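PDB 3LYK: stringent starvation protein A homolog from Haemophilus influenzae, which probably forms an equimolar complex with the RNA polymerase holoenzyme, though not with the core enzyme, and belongs to the glutathione S-transferase superfamily. Local coordinates for residues Met47-Tyr52 against Thr57-Asp62; Ser123-Leu128 against Lys165-Glu170. All blocks are in the same frame, centred on the assembly; numbering follows the deposited sequence.

Contact 1 of 2, residues Met47-Tyr52 against Thr57-Asp62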
# COMPACT_ATOMS: atom_id res chain seq x y z
N MSE B 47 -15.00 16.65 -2.90
CA MSE B 47 -15.99 15.73 -2.27
C MSE B 47 -16.83 14.91 -3.28
O MSE B 47 -17.09 13.75 -3.05
CB MSE B 47 -16.94 16.49 -1.32
CG MSE B 47 -16.21 17.33 -0.28
SE MSE B 47 -14.92 16.31 0.77
CE MSE B 47 -15.99 14.73 1.32
N GLU B 48 -17.24 15.55 -4.36
CA GLU B 48 -17.94 14.96 -5.49
C GLU B 48 -17.12 13.81 -6.14
O GLU B 48 -17.67 12.76 -6.47
CB GLU B 48 -18.13 16.05 -6.53
CG GLU B 48 -19.53 16.24 -7.07
CD GLU B 48 -19.80 17.72 -7.44
OE1 GLU B 48 -20.71 18.34 -6.81
OE2 GLU B 48 -19.07 18.29 -8.31
N LEU B 49 -15.81 14.02 -6.29
CA LEU B 49 -14.94 13.10 -7.00
C LEU B 49 -14.36 12.04 -6.07
O LEU B 49 -14.19 10.89 -6.48
CB LEU B 49 -13.83 13.86 -7.74
CG LEU B 49 -14.27 14.85 -8.83
CD1 LEU B 49 -13.18 15.86 -9.18
CD2 LEU B 49 -14.75 14.14 -10.10
N ASN B 50 -14.05 12.42 -4.83
CA ASN B 50 -13.45 11.55 -3.83
C ASN B 50 -14.21 11.71 -2.51
O ASN B 50 -13.92 12.62 -1.73
CB ASN B 50 -11.94 11.84 -3.66
CG ASN B 50 -11.30 11.03 -2.52
OD1 ASN B 50 -11.93 10.11 -1.99
ND2 ASN B 50 -10.03 11.36 -2.15
N PRO B 51 -15.15 10.78 -2.23
CA PRO B 51 -15.98 10.96 -1.04
C PRO B 51 -15.22 10.79 0.27
O PRO B 51 -15.73 11.21 1.31
CB PRO B 51 -17.12 9.92 -1.21
CG PRO B 51 -16.43 8.75 -2.05
CD PRO B 51 -15.51 9.56 -3.01
N TYR B 52 -14.02 10.22 0.27
CA TYR B 52 -13.24 10.17 1.51
C TYR B 52 -12.65 11.54 1.83
O TYR B 52 -12.19 11.78 2.94
CB TYR B 52 -12.12 9.12 1.45
CG TYR B 52 -12.63 7.73 1.10
CD1 TYR B 52 -13.05 6.82 2.10
CD2 TYR B 52 -12.73 7.33 -0.23
CE1 TYR B 52 -13.54 5.54 1.77
CE2 TYR B 52 -13.23 6.06 -0.58
CZ TYR B 52 -13.63 5.16 0.42
OH TYR B 52 -14.11 3.91 0.01
N THR B 57 -5.38 13.77 -4.39
CA THR B 57 -6.31 13.12 -5.28
C THR B 57 -5.96 13.60 -6.69
O THR B 57 -5.87 14.83 -6.93
CB THR B 57 -7.77 13.50 -4.94
OG1 THR B 57 -8.13 12.94 -3.69
CG2 THR B 57 -8.71 12.99 -5.97
N LEU B 58 -5.70 12.65 -7.60
CA LEU B 58 -5.31 12.94 -8.98
C LEU B 58 -6.50 12.59 -9.82
O LEU B 58 -7.07 11.51 -9.64
CB LEU B 58 -4.11 12.08 -9.43
CG LEU B 58 -3.63 12.29 -10.88
CD1 LEU B 58 -3.01 13.70 -10.94
CD2 LEU B 58 -2.58 11.19 -11.22
N VAL B 59 -6.90 13.50 -10.71
CA VAL B 59 -8.09 13.34 -11.53
C VAL B 59 -7.64 13.49 -12.96
O VAL B 59 -7.07 14.52 -13.35
CB VAL B 59 -9.16 14.40 -11.23
CG1 VAL B 59 -10.37 14.22 -12.15
CG2 VAL B 59 -9.61 14.31 -9.77
N ASP B 60 -7.90 12.46 -13.75
CA ASP B 60 -7.60 12.52 -15.17
C ASP B 60 -8.83 12.15 -15.92
O ASP B 60 -9.19 10.98 -15.97
CB ASP B 60 -6.52 11.53 -15.54
CG ASP B 60 -6.08 11.67 -17.00
OD1 ASP B 60 -6.86 12.20 -17.85
OD2 ASP B 60 -4.94 11.25 -17.30
N ARG B 61 -9.47 13.15 -16.53
CA ARG B 61 -10.74 12.96 -17.22
C ARG B 61 -11.68 12.28 -16.26
O ARG B 61 -12.07 12.87 -15.26
CB ARG B 61 -10.56 12.14 -18.51
CG ARG B 61 -9.96 12.95 -19.69
CD ARG B 61 -9.56 12.00 -20.82
NE ARG B 61 -10.72 11.29 -21.38
CZ ARG B 61 -11.05 11.25 -22.68
NH1 ARG B 61 -12.13 10.57 -23.05
NH2 ARG B 61 -10.31 11.86 -23.60
N ASP B 62 -12.01 11.02 -16.55
CA ASP B 62 -12.94 10.26 -15.75
C ASP B 62 -12.28 9.50 -14.58
O ASP B 62 -12.96 9.11 -13.64
CB ASP B 62 -13.73 9.29 -16.65
CG ASP B 62 -12.97 8.94 -17.95
OD1 ASP B 62 -11.74 8.62 -17.88
OD2 ASP B 62 -13.60 9.02 -19.04
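Asn50 and Thr57 form the tight half of this contact. Asn50 is the first residue to leave helical geometry after helix 44-49. Thr57 begins strand 57-60. Asn50 ND2 donates to Thr57 OG1 at 2.9 Å, in a fairly straight bond. The hydroxyl oxygen lies close to the amide plane, 14° out of it. With CG anti to the backbone N (chi1 175°), the Asn50 amide is carried toward the strand. Behind the polar ends, Asn50 CB rests 4.1 Å from Thr57 CG2. Both residues are buried.

The other end of the amide serves its own segment. Asn50 OD1 accepts from Tyr52 N at 3.1 Å, which makes an Asx turn. This donor sits well above the carbonyl plane, 50° out of it. Thr54, in the linking loop, joins both groups: its OG1 bonds Asn50 ND2 and its carbonyl O bonds Thr57 OG1.

The loose half is apolar. Leu49 CD1 meets Val59 CG2 at 3.9 Å, and the two side chains cross at about a right angle. Leu49 also touches Val64 of the neighbouring strand 63-66. Between the segments this side rests on one methyl pair at van der Waals distance, without a directional bond. Leu49 is exposed and Val59 partly exposed.

The contact thus closes the loop between helix and strand in the thioredoxin-like domain. Because Thr54 O can only accept, the Thr57 hydroxyl gives its proton there and receives Asn50 ND2. With OD1 taken by Tyr52 N, the bonds set which way the Asn50 amide faces.

Contact 2 of 2, residues Ser123-Leu128 against Lys165-Glu170; sequences SALKQL and KHLGVE
Leu125 of helix 118-134 reaches across to Leu167 and Val169, in the loop that follows helix 152-165. It carries the whole contact from its side. At CB the side chain already leans toward the loop, but the nearest atom there, Val169 CG2, is still 4.7 Å away. CG stands beside the backbone N and anti to the carbonyl carbon (chi1 -65°), and at this branch the two methyls part. CD1 comes up to the backbone, 4.2 Å from Leu167 O, a loose approach. CD2 makes the closer approach, 3.9 Å from Val169 CG2. The same methyl also lies 4.3 Å from Leu167 CB, so it is near both Leu167 and Val169, closer to Val169.

Val169 meets it with the methyl that stands beside its own backbone N. Between Leu167 and Val169 the chain turns at Gly168. That glycine has a positive phi of 100° and ends the helix in a Schellman motif. Gly168 N returns to Lys165 O at 3.1 Å.

Leu164 of helix 152-165 touches Leu125 and Val169 alike, and Ala113 of helix 89-115 also touches Leu125. The contact joins helix 118-134 to this loop of the C-terminal domain, with helices 89-115 and 152-165 packing beside it. Nearby, Lys129 NZ bonds Glu170 O, a polar tie between the same helix and loop.

Across these segments the contact is apolar and nondirectional. That is consistent with modest hydrophobic packing at a surface that stays partly open to water, as all three touching residues remain partly exposed.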
# COMPACT_ATOMS: atom_id res chain seq x y z
N SER B 123 11.61 15.76 21.41
CA SER B 123 11.88 14.34 21.55
C SER B 123 11.80 13.65 20.16
O SER B 123 12.67 12.84 19.80
CB SER B 123 10.91 13.78 22.59
OG SER B 123 10.52 12.45 22.33
N ALA B 124 10.79 14.01 19.37
CA ALA B 124 10.66 13.50 17.99
C ALA B 124 11.85 13.89 17.11
O ALA B 124 12.45 13.03 16.45
CB ALA B 124 9.36 13.96 17.39
N LEU B 125 12.24 15.16 17.15
CA LEU B 125 13.42 15.63 16.40
C LEU B 125 14.71 14.90 16.75
O LEU B 125 15.48 14.52 15.86
CB LEU B 125 13.62 17.13 16.54
CG LEU B 125 12.54 18.05 15.95
CD1 LEU B 125 12.84 19.52 16.24
CD2 LEU B 125 12.37 17.82 14.44
N LYS B 126 14.96 14.70 18.05
CA LYS B 126 16.17 13.99 18.45
C LYS B 126 16.14 12.54 17.97
O LYS B 126 17.16 12.01 17.50
CB LYS B 126 16.39 14.04 19.96
CG LYS B 126 17.79 13.55 20.40
CD LYS B 126 18.28 14.29 21.66
CE LYS B 126 17.54 13.82 22.93
NZ LYS B 126 18.24 12.63 23.49
N GLN B 127 14.98 11.91 18.09
CA GLN B 127 14.82 10.54 17.64
C GLN B 127 15.06 10.39 16.12
O GLN B 127 15.80 9.50 15.69
CB GLN B 127 13.45 9.99 18.05
CG GLN B 127 13.41 8.44 18.13
CD GLN B 127 12.03 7.84 17.79
OE1 GLN B 127 11.01 8.27 18.31
NE2 GLN B 127 12.01 6.83 16.92
N LEU B 128 14.45 11.26 15.32
CA LEU B 128 14.64 11.22 13.85
C LEU B 128 16.08 11.48 13.45
O LEU B 128 16.64 10.79 12.60
CB LEU B 128 13.72 12.21 13.13
CG LEU B 128 12.33 11.66 12.85
CD1 LEU B 128 11.44 12.75 12.33
CD2 LEU B 128 12.37 10.47 11.88
N LYS B 165 14.94 19.62 7.64
CA LYS B 165 15.73 20.84 7.43
C LYS B 165 14.95 22.10 7.89
O LYS B 165 15.49 22.90 8.63
CB LYS B 165 16.20 20.98 5.98
CG LYS B 165 17.27 22.09 5.77
CD LYS B 165 17.81 22.13 4.32
CE LYS B 165 18.92 23.19 4.15
NZ LYS B 165 18.36 24.60 4.22
N HIS B 166 13.69 22.23 7.50
CA HIS B 166 12.90 23.42 7.82
C HIS B 166 12.33 23.45 9.21
O HIS B 166 11.69 24.41 9.60
CB HIS B 166 11.83 23.68 6.74
CG HIS B 166 12.45 24.01 5.42
ND1 HIS B 166 12.97 23.03 4.59
CD2 HIS B 166 12.78 25.20 4.86
CE1 HIS B 166 13.54 23.61 3.55
NE2 HIS B 166 13.43 24.92 3.68
N LEU B 167 12.57 22.39 9.97
CA LEU B 167 12.23 22.38 11.37
C LEU B 167 13.47 22.67 12.22
O LEU B 167 13.40 22.65 13.43
CB LEU B 167 11.59 21.05 11.78
CG LEU B 167 10.15 20.88 11.33
CD1 LEU B 167 9.70 19.40 11.49
CD2 LEU B 167 9.24 21.81 12.10
N GLY B 168 14.59 22.94 11.56
CA GLY B 168 15.81 23.34 12.27
C GLY B 168 16.85 22.27 12.50
O GLY B 168 17.91 22.55 13.02
N VAL B 169 16.56 21.03 12.12
CA VAL B 169 17.55 19.95 12.17
C VAL B 169 18.79 20.30 11.34
O VAL B 169 18.68 20.74 10.20
CB VAL B 169 16.93 18.62 11.67
CG1 VAL B 169 17.96 17.48 11.64
CG2 VAL B 169 15.80 18.27 12.56
N GLU B 170 19.97 20.10 11.92
CA GLU B 170 21.26 20.33 11.24
C GLU B 170 22.13 19.13 11.57
O GLU B 170 22.28 18.79 12.73
CB GLU B 170 21.91 21.64 11.75
CG GLU B 170 21.12 22.93 11.35
CD GLU B 170 21.76 24.27 11.84
OE1 GLU B 170 22.81 24.24 12.52
OE2 GLU B 170 21.19 25.36 11.55

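The two contacts belong to different halves of the glutathione S-transferase fold. Contact 1 lies in the thioredoxin-like N-terminal domain, contact 2 in the helical C-terminal domain. Their centres are 35 Å apart, on opposite sides of the chain's centre, and their nearest atoms are about 22 Å apart. Contact 1 closes along the chain before contact 2 opens. Segment 47-52 reaches the second subunit through Tyr52, beside the Asn50-Thr57 pair: its OH bonds Asp105 and Arg101 of that subunit. Contact 2 meets no other chain of the assembly. In glutathione-binding relatives the glutathione site lies in the N-terminal domain, but here neither contact gives evidence of a ligand site.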